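PDB 1M7S: catalase from Pseudomonas syringae, which uses a buried heme to decompose hydrogen peroxide into water and oxygen, protecting the cell from peroxide damage. Local coordinates for residues A[45-50]-A[336-341]; A[84-89]-A[304-309]. All blocks are in the same frame, centred on the assembly; numbering follows the deposited sequence.

Interaction 1 (A[45-50]-A[336-341]); sequences RIPERV and QMYRLG. With HEM (protoporphyrin IX containing Fe), chain E.
R339, on helix 323-339, reaches past the backbone of P47 to the heme, and its CG lies 3.3 Å from P47 O. Its chain leaves with CG anti to the backbone N and then bends at chi3 (66°), which turns the guanidinium onto one propionate. There R339 NE donates to heme O2D at 2.8 Å and R339 NH1 to heme O1D at 2.9 Å, a two-pronged grip on the carboxylate. NH2 points the other way, to a water that also donates to P47 O, so the loop carbonyl and the arginine are tied through one solvent molecule.

R49 runs out extended and crosses over one face of the R339 guanidinium, the two planes 32° apart. R49 NH1 comes within 3.6 Å of R339 NH2, a close approach of like charges that the heme carboxylates probably offset. R49 NE donates to O1A of the other propionate at 2.9 Å, with an N-H...O angle of 158°. Q336, one turn back on the helix, adds a nearly straight bond from NE2 to O1D, the oxygen that R339 NH1 also holds.

Further from the heme, the P47 ring leans obliquely on the Y338 ring, P47 CG to Y338 CE2 4.0 Å. The Y338 hydroxyl bonds to R45 O of the second subunit, placing this flank at the tetramer interface. The whole is the propionate-binding end of a catalase heme pocket, where helix 323-339, which also carries the probable iron ligand Y332, meets the loop leading toward the predicted catalytic H52.

Interaction 2 (A[84-89]-A[304-309]); sequences PVFVRF and EQVAMA. With HEM (protoporphyrin IX containing Fe), chain E.
M308 lays its terminal methyl against the backbone of strand 82-90, CE standing 3.6 Å from F86 O and 3.9 Å from R88 N. M308 CE also meets the edge of the F86 ring near its plane, 4.0 Å from F86 CD2. A bend at chi2 (-71°) carries M308 CE to the strand, while M308 CG stays 3.7 Å from heme O1A; the side chain thus touches both propionate and strand.

V306 is the second apolar wedge. Its CG1 sits 4.0 Å from F86 CE2, approaching the ring obliquely, and also packs on the aliphatic part of R88, 3.8 Å from CD. Beyond that point R88 becomes polar: NH1 donates to heme O2A at 2.7 Å with an angle of 165°, and the oxygen lies in the guanidinium plane. R88 NH2 gives a hydrogen bond to a water in the same plane, which in turn donates to E304 OE2, bridging the two charged groups.

Outside this shell, R88 NH2 also bonds to the carbonyl of H52, the predicted catalytic histidine, while R339 holds the carbonyls of E304 and V306. Backbone hydrogen bonds from F86 and R88 to strand 107-114 keep the strand in its sheet. Here the antiparallel beta-barrel of the catalase fold meets the loop after helix 299-304, and together they form the buried propionate side of the heme pocket.

In the fold
Both contacts close on the propionates of one heme, with interaction 2 nested along the chain inside interaction 1. Interaction 2 is fully buried, joining a barrel strand to a loop through apolar side chains and a single arginine. Interaction 1 is partly buried, joining a loop to helix 323-339; it is richer in charge, and its outer flank packs on other subunits. They meet directly: Q336 NE2 bonds to M308 O, and R49 NE lies 3.4 Å from R88 CZ. Three arginines, from loop, strand and helix, therefore converge on two carboxylates, with 304-309 as the shared backing.

Interaction 1 (A[45-50]-A[336-341])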
loop_
_atom_site.group_PDB
_atom_site.type_symbol
_atom_site.label_atom_id
_atom_site.label_comp_id
_atom_site.label_asym_id
_atom_site.label_seq_id
_atom_site.Cartn_x
_atom_site.Cartn_y
_atom_site.Cartn_z
ATOM N N ARG A 45 6.469 -10.074 2.017
ATOM C CA ARG A 45 5.238 -10.439 2.711
ATOM C C ARG A 45 4.059 -9.540 2.408
ATOM O O ARG A 45 4.260 -8.342 2.212
ATOM C CB ARG A 45 5.495 -10.372 4.244
ATOM C CG ARG A 45 6.705 -11.201 4.743
ATOM C CD ARG A 45 6.460 -12.712 4.564
ATOM N NE ARG A 45 7.679 -13.424 4.922
ATOM C CZ ARG A 45 8.577 -13.986 4.109
ATOM N NH1 ARG A 45 8.347 -14.050 2.774
ATOM N NH2 ARG A 45 9.727 -14.500 4.589
ATOM N N ILE A 46 2.830 -10.051 2.438
ATOM C CA ILE A 46 1.619 -9.253 2.252
ATOM C C ILE A 46 0.825 -9.524 3.521
ATOM O O ILE A 46 1.114 -10.563 4.155
ATOM C CB ILE A 46 0.825 -9.631 0.979
ATOM C CG1 ILE A 46 0.378 -11.091 0.933
ATOM C CG2 ILE A 46 1.722 -9.316 -0.236
ATOM C CD1 ILE A 46 -0.450 -11.383 -0.341
ATOM N N PRO A 47 -0.238 -8.789 3.788
ATOM C CA PRO A 47 -1.052 -9.032 4.975
ATOM C C PRO A 47 -1.643 -10.440 4.940
ATOM O O PRO A 47 -2.098 -10.840 3.854
ATOM C CB PRO A 47 -2.192 -7.967 4.989
ATOM C CG PRO A 47 -1.509 -6.887 4.123
ATOM C CD PRO A 47 -0.756 -7.672 3.025
ATOM N N GLU A 48 -1.582 -11.157 6.084
ATOM C CA GLU A 48 -2.305 -12.444 6.108
ATOM C C GLU A 48 -3.823 -12.206 6.113
ATOM O O GLU A 48 -4.289 -11.107 6.442
ATOM C CB GLU A 48 -1.879 -13.337 7.291
ATOM C CG GLU A 48 -2.448 -12.871 8.636
ATOM C CD GLU A 48 -1.915 -13.643 9.852
ATOM O OE1 GLU A 48 -0.935 -14.436 9.788
ATOM O OE2 GLU A 48 -2.546 -13.451 10.940
ATOM N N ARG A 49 -4.628 -13.238 5.820
ATOM C CA ARG A 49 -6.076 -13.078 5.868
ATOM C C ARG A 49 -6.458 -12.706 7.333
ATOM O O ARG A 49 -5.859 -13.211 8.288
ATOM C CB ARG A 49 -6.824 -14.339 5.480
ATOM C CG ARG A 49 -6.642 -14.761 3.988
ATOM C CD ARG A 49 -6.962 -16.233 3.858
ATOM N NE ARG A 49 -6.983 -16.631 2.404
ATOM C CZ ARG A 49 -5.889 -16.667 1.666
ATOM N NH1 ARG A 49 -4.656 -16.430 2.135
ATOM N NH2 ARG A 49 -6.069 -17.021 0.386
ATOM N N VAL A 50 -7.440 -11.813 7.471
ATOM C CA VAL A 50 -7.868 -11.320 8.802
ATOM C C VAL A 50 -8.441 -12.457 9.615
ATOM O O VAL A 50 -8.332 -12.458 10.854
ATOM C CB VAL A 50 -8.824 -10.127 8.625
ATOM C CG1 VAL A 50 -10.198 -10.563 8.091
ATOM C CG2 VAL A 50 -9.075 -9.418 9.962
ATOM N N GLN A 336 -10.129 -8.247 -0.048
ATOM C CA GLN A 336 -9.201 -8.664 -1.097
ATOM C C GLN A 336 -8.670 -7.459 -1.864
ATOM O O GLN A 336 -7.557 -7.403 -2.364
ATOM C CB GLN A 336 -9.881 -9.715 -2.000
ATOM C CG GLN A 336 -9.968 -11.082 -1.273
ATOM C CD GLN A 336 -11.153 -11.973 -1.619
ATOM O OE1 GLN A 336 -11.950 -11.766 -2.551
ATOM N NE2 GLN A 336 -11.318 -13.011 -0.810
ATOM N N MET A 337 -9.466 -6.376 -1.920
ATOM C CA MET A 337 -8.986 -5.145 -2.567
ATOM C C MET A 337 -7.761 -4.674 -1.783
ATOM O O MET A 337 -6.876 -4.018 -2.345
ATOM C CB MET A 337 -10.068 -4.090 -2.571
ATOM C CG MET A 337 -11.232 -4.356 -3.550
ATOM S SD MET A 337 -10.855 -3.714 -5.183
ATOM C CE MET A 337 -11.979 -4.588 -6.242
ATOM N N TYR A 338 -7.788 -4.881 -0.456
ATOM C CA TYR A 338 -6.684 -4.457 0.394
ATOM C C TYR A 338 -5.546 -5.475 0.452
ATOM O O TYR A 338 -4.408 -5.080 0.239
ATOM C CB TYR A 338 -7.231 -4.253 1.830
ATOM C CG TYR A 338 -6.146 -4.102 2.857
ATOM C CD1 TYR A 338 -5.338 -2.948 2.818
ATOM C CD2 TYR A 338 -5.906 -5.085 3.823
ATOM C CE1 TYR A 338 -4.326 -2.772 3.762
ATOM C CE2 TYR A 338 -4.879 -4.907 4.730
ATOM C CZ TYR A 338 -4.102 -3.771 4.687
ATOM O OH TYR A 338 -3.072 -3.607 5.593
ATOM N N ARG A 339 -5.840 -6.727 0.760
ATOM C CA ARG A 339 -4.856 -7.802 0.920
ATOM C C ARG A 339 -4.092 -8.090 -0.368
ATOM O O ARG A 339 -2.888 -8.365 -0.362
ATOM C CB ARG A 339 -5.574 -9.121 1.347
ATOM C CG ARG A 339 -4.597 -10.222 1.764
ATOM C CD ARG A 339 -5.357 -11.363 2.450
ATOM N NE ARG A 339 -6.289 -12.087 1.559
ATOM C CZ ARG A 339 -5.965 -12.980 0.639
ATOM N NH1 ARG A 339 -6.958 -13.596 -0.034
ATOM N NH2 ARG A 339 -4.723 -13.365 0.344
ATOM N N LEU A 340 -4.808 -8.124 -1.473
ATOM C CA LEU A 340 -4.226 -8.340 -2.785
ATOM C C LEU A 340 -4.034 -7.028 -3.526
ATOM O O LEU A 340 -2.885 -6.687 -3.848
ATOM C CB LEU A 340 -5.063 -9.322 -3.617
ATOM C CG LEU A 340 -5.219 -10.698 -2.927
ATOM C CD1 LEU A 340 -6.284 -11.538 -3.634
ATOM C CD2 LEU A 340 -3.926 -11.439 -2.848
ATOM N N GLY A 341 -5.126 -6.295 -3.748
ATOM C CA GLY A 341 -5.012 -5.068 -4.541
ATOM C C GLY A 341 -6.212 -5.022 -5.503
ATOM O O GLY A 341 -6.887 -6.013 -5.749
HETATM C CHA HEM E . -12.423 -15.884 5.243
HETATM C CHB HEM E . -15.957 -19.111 5.966
HETATM C CHC HEM E . -18.595 -15.710 8.164
HETATM C CHD HEM E . -15.507 -12.313 6.563
HETATM C C1A HEM E . -13.159 -17.046 5.267
HETATM C C2A HEM E . -12.680 -18.351 4.753
HETATM C C3A HEM E . -13.653 -19.238 4.953
HETATM C C4A HEM E . -14.748 -18.543 5.608
HETATM C CMA HEM E . -13.697 -20.726 4.579
HETATM C CAA HEM E . -11.295 -18.513 4.104
HETATM C CBA HEM E . -11.312 -18.557 2.539
HETATM C CGA HEM E . -9.889 -18.927 2.041
HETATM O O1A HEM E . -9.321 -17.981 1.442
HETATM O O2A HEM E . -9.587 -20.113 2.279
HETATM C C1B HEM E . -16.994 -18.475 6.594
HETATM C C2B HEM E . -18.290 -19.063 6.906
HETATM C C3B HEM E . -19.020 -18.116 7.532
HETATM C C4B HEM E . -18.212 -16.930 7.608
HETATM C CMB HEM E . -18.663 -20.515 6.574
HETATM C CAB HEM E . -20.432 -18.161 8.117
HETATM C CBB HEM E . -21.377 -18.976 7.691
HETATM C C1C HEM E . -18.038 -14.505 7.820
HETATM C C2C HEM E . -18.680 -13.220 7.973
HETATM C C3C HEM E . -17.842 -12.284 7.508
HETATM C C4C HEM E . -16.631 -12.963 7.100
HETATM C CMC HEM E . -20.118 -12.978 8.506
HETATM C CAC HEM E . -18.001 -10.754 7.404
HETATM C CBC HEM E . -19.150 -10.143 7.063
HETATM C C1D HEM E . -14.373 -13.016 6.135
HETATM C C2D HEM E . -13.151 -12.385 5.664
HETATM C C3D HEM E . -12.306 -13.352 5.300
HETATM C C4D HEM E . -12.969 -14.617 5.532
HETATM C CMD HEM E . -12.973 -10.857 5.648
HETATM C CAD HEM E . -10.870 -13.209 4.717
HETATM C CBD HEM E . -10.944 -13.305 3.150
HETATM C CGD HEM E . -9.635 -12.981 2.455
HETATM O O1D HEM E . -9.485 -13.482 1.286
HETATM O O2D HEM E . -8.757 -12.243 2.965
HETATM N NA HEM E . -14.394 -17.231 5.820
HETATM N NB HEM E . -16.975 -17.160 7.013
HETATM N NC HEM E . -16.770 -14.323 7.311
HETATM N ND HEM E . -14.238 -14.382 5.989
HETATM FE FE HEM E . -15.623 -15.756 6.474
HETATM O O HOH W 1 -2.385 -12.997 2.233
HETATM O O HOH W 2 -15.183 -16.484 8.845
#

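Interaction 2 (A[84-89]-A[304-309])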
loop_
_atom_site.group_PDB
_atom_site.type_symbol
_atom_site.label_atom_id
_atom_site.label_comp_id
_atom_site.label_asym_id
_atom_site.label_seq_id
_atom_site.Cartn_x
_atom_site.Cartn_y
_atom_site.Cartn_z
ATOM N N PRO A 84 -13.054 -27.487 -13.329
ATOM C CA PRO A 84 -11.829 -27.461 -12.493
ATOM C C PRO A 84 -12.146 -26.661 -11.225
ATOM O O PRO A 84 -12.873 -25.688 -11.310
ATOM C CB PRO A 84 -10.777 -26.720 -13.288
ATOM C CG PRO A 84 -11.422 -26.401 -14.611
ATOM C CD PRO A 84 -12.918 -26.635 -14.517
ATOM N N VAL A 85 -11.513 -27.006 -10.121
ATOM C CA VAL A 85 -11.638 -26.257 -8.888
ATOM C C VAL A 85 -10.280 -25.957 -8.258
ATOM O O VAL A 85 -9.300 -26.686 -8.486
ATOM C CB VAL A 85 -12.446 -27.060 -7.832
ATOM C CG1 VAL A 85 -13.885 -27.413 -8.298
ATOM C CG2 VAL A 85 -11.833 -28.387 -7.395
ATOM N N PHE A 86 -10.298 -25.030 -7.296
ATOM C CA PHE A 86 -9.158 -24.783 -6.429
ATOM C C PHE A 86 -9.829 -24.847 -5.039
ATOM O O PHE A 86 -10.866 -24.155 -4.899
ATOM C CB PHE A 86 -8.487 -23.447 -6.714
ATOM C CG PHE A 86 -7.258 -23.244 -5.845
ATOM C CD1 PHE A 86 -6.007 -23.437 -6.378
ATOM C CD2 PHE A 86 -7.425 -22.916 -4.492
ATOM C CE1 PHE A 86 -4.854 -23.295 -5.595
ATOM C CE2 PHE A 86 -6.252 -22.767 -3.718
ATOM C CZ PHE A 86 -5.005 -22.981 -4.235
ATOM N N VAL A 87 -9.313 -25.616 -4.089
ATOM C CA VAL A 87 -9.925 -25.669 -2.757
ATOM C C VAL A 87 -8.899 -25.130 -1.738
ATOM O O VAL A 87 -7.776 -25.551 -1.844
ATOM C CB VAL A 87 -10.388 -27.075 -2.400
ATOM C CG1 VAL A 87 -10.687 -27.240 -0.899
ATOM C CG2 VAL A 87 -11.664 -27.482 -3.200
ATOM N N ARG A 88 -9.303 -24.255 -0.835
ATOM C CA ARG A 88 -8.369 -23.853 0.239
ATOM C C ARG A 88 -9.093 -24.315 1.539
ATOM O O ARG A 88 -10.259 -23.963 1.781
ATOM C CB ARG A 88 -8.129 -22.333 0.287
ATOM C CG ARG A 88 -7.004 -22.008 1.342
ATOM C CD ARG A 88 -6.522 -20.570 1.016
ATOM N NE ARG A 88 -5.705 -20.093 2.163
ATOM C CZ ARG A 88 -6.123 -19.726 3.357
ATOM N NH1 ARG A 88 -7.382 -19.710 3.783
ATOM N NH2 ARG A 88 -5.126 -19.342 4.203
ATOM N N PHE A 89 -8.354 -25.110 2.345
ATOM C CA PHE A 89 -8.844 -25.595 3.620
ATOM C C PHE A 89 -8.173 -24.689 4.693
ATOM O O PHE A 89 -7.071 -24.260 4.386
ATOM C CB PHE A 89 -8.394 -27.046 3.910
ATOM C CG PHE A 89 -9.172 -28.062 3.091
ATOM C CD1 PHE A 89 -10.490 -28.343 3.348
ATOM C CD2 PHE A 89 -8.528 -28.733 2.046
ATOM C CE1 PHE A 89 -11.187 -29.272 2.601
ATOM C CE2 PHE A 89 -9.192 -29.662 1.279
ATOM C CZ PHE A 89 -10.538 -29.938 1.566
ATOM N N GLU A 304 -1.677 -18.620 -1.069
ATOM C CA GLU A 304 -1.767 -17.355 -0.324
ATOM C C GLU A 304 -2.600 -16.356 -1.115
ATOM O O GLU A 304 -3.404 -15.660 -0.534
ATOM C CB GLU A 304 -0.356 -16.794 -0.053
ATOM C CG GLU A 304 -0.366 -15.671 0.976
ATOM C CD GLU A 304 -0.947 -16.063 2.332
ATOM O OE1 GLU A 304 -1.507 -15.162 3.029
ATOM O OE2 GLU A 304 -0.855 -17.208 2.785
ATOM N N GLN A 305 -2.332 -16.243 -2.443
ATOM C CA GLN A 305 -3.031 -15.243 -3.229
ATOM C C GLN A 305 -4.436 -15.584 -3.708
ATOM O O GLN A 305 -5.093 -14.644 -4.228
ATOM C CB GLN A 305 -2.166 -14.802 -4.413
ATOM C CG GLN A 305 -0.876 -14.104 -4.049
ATOM C CD GLN A 305 -0.131 -13.581 -5.260
ATOM O OE1 GLN A 305 0.327 -12.446 -5.195
ATOM N NE2 GLN A 305 -0.031 -14.364 -6.367
ATOM N N VAL A 306 -4.955 -16.775 -3.493
ATOM C CA VAL A 306 -6.307 -17.064 -3.970
ATOM C C VAL A 306 -7.302 -16.174 -3.244
ATOM O O VAL A 306 -7.182 -15.871 -2.051
ATOM C CB VAL A 306 -6.615 -18.561 -3.877
ATOM C CG1 VAL A 306 -6.822 -19.060 -2.439
ATOM C CG2 VAL A 306 -7.787 -18.936 -4.789
ATOM N N ALA A 307 -8.320 -15.710 -3.959
ATOM C CA ALA A 307 -9.335 -14.785 -3.459
ATOM C C ALA A 307 -10.702 -15.474 -3.505
ATOM O O ALA A 307 -11.269 -15.617 -4.594
ATOM C CB ALA A 307 -9.312 -13.518 -4.307
ATOM N N MET A 308 -11.101 -16.057 -2.372
ATOM C CA MET A 308 -12.404 -16.734 -2.311
ATOM C C MET A 308 -13.458 -15.731 -1.866
ATOM O O MET A 308 -13.199 -15.056 -0.857
ATOM C CB MET A 308 -12.349 -17.852 -1.257
ATOM C CG MET A 308 -11.304 -18.948 -1.482
ATOM S SD MET A 308 -11.884 -19.937 -2.917
ATOM C CE MET A 308 -10.647 -21.236 -2.876
ATOM N N ALA A 309 -14.581 -15.579 -2.563
ATOM C CA ALA A 309 -15.561 -14.582 -2.115
ATOM C C ALA A 309 -16.963 -15.010 -2.496
ATOM O O ALA A 309 -17.211 -15.296 -3.676
ATOM C CB ALA A 309 -15.217 -13.262 -2.846
HETATM C CHA HEM E . -12.423 -15.884 5.243
HETATM C CHB HEM E . -15.957 -19.111 5.966
HETATM C CHC HEM E . -18.595 -15.710 8.164
HETATM C CHD HEM E . -15.507 -12.313 6.563
HETATM C C1A HEM E . -13.159 -17.046 5.267
HETATM C C2A HEM E . -12.680 -18.351 4.753
HETATM C C3A HEM E . -13.653 -19.238 4.953
HETATM C C4A HEM E . -14.748 -18.543 5.608
HETATM C CMA HEM E . -13.697 -20.726 4.579
HETATM C CAA HEM E . -11.295 -18.513 4.104
HETATM C CBA HEM E . -11.312 -18.557 2.539
HETATM C CGA HEM E . -9.889 -18.927 2.041
HETATM O O1A HEM E . -9.321 -17.981 1.442
HETATM O O2A HEM E . -9.587 -20.113 2.279
HETATM C C1B HEM E . -16.994 -18.475 6.594
HETATM C C2B HEM E . -18.290 -19.063 6.906
HETATM C C3B HEM E . -19.020 -18.116 7.532
HETATM C C4B HEM E . -18.212 -16.930 7.608
HETATM C CMB HEM E . -18.663 -20.515 6.574
HETATM C CAB HEM E . -20.432 -18.161 8.117
HETATM C CBB HEM E . -21.377 -18.976 7.691
HETATM C C1C HEM E . -18.038 -14.505 7.820
HETATM C C2C HEM E . -18.680 -13.220 7.973
HETATM C C3C HEM E . -17.842 -12.284 7.508
HETATM C C4C HEM E . -16.631 -12.963 7.100
HETATM C CMC HEM E . -20.118 -12.978 8.506
HETATM C CAC HEM E . -18.001 -10.754 7.404
HETATM C CBC HEM E . -19.150 -10.143 7.063
HETATM C C1D HEM E . -14.373 -13.016 6.135
HETATM C C2D HEM E . -13.151 -12.385 5.664
HETATM C C3D HEM E . -12.306 -13.352 5.300
HETATM C C4D HEM E . -12.969 -14.617 5.532
HETATM C CMD HEM E . -12.973 -10.857 5.648
HETATM C CAD HEM E . -10.870 -13.209 4.717
HETATM C CBD HEM E . -10.944 -13.305 3.150
HETATM C CGD HEM E . -9.635 -12.981 2.455
HETATM O O1D HEM E . -9.485 -13.482 1.286
HETATM O O2D HEM E . -8.757 -12.243 2.965
HETATM N NA HEM E . -14.394 -17.231 5.820
HETATM N NB HEM E . -16.975 -17.160 7.013
HETATM N NC HEM E . -16.770 -14.323 7.311
HETATM N ND HEM E . -14.238 -14.382 5.989
HETATM FE FE HEM E . -15.623 -15.756 6.474
HETATM O O HOH W 3 -2.516 -19.550 2.981
HETATM O O HOH W 2 -15.183 -16.484 8.845
#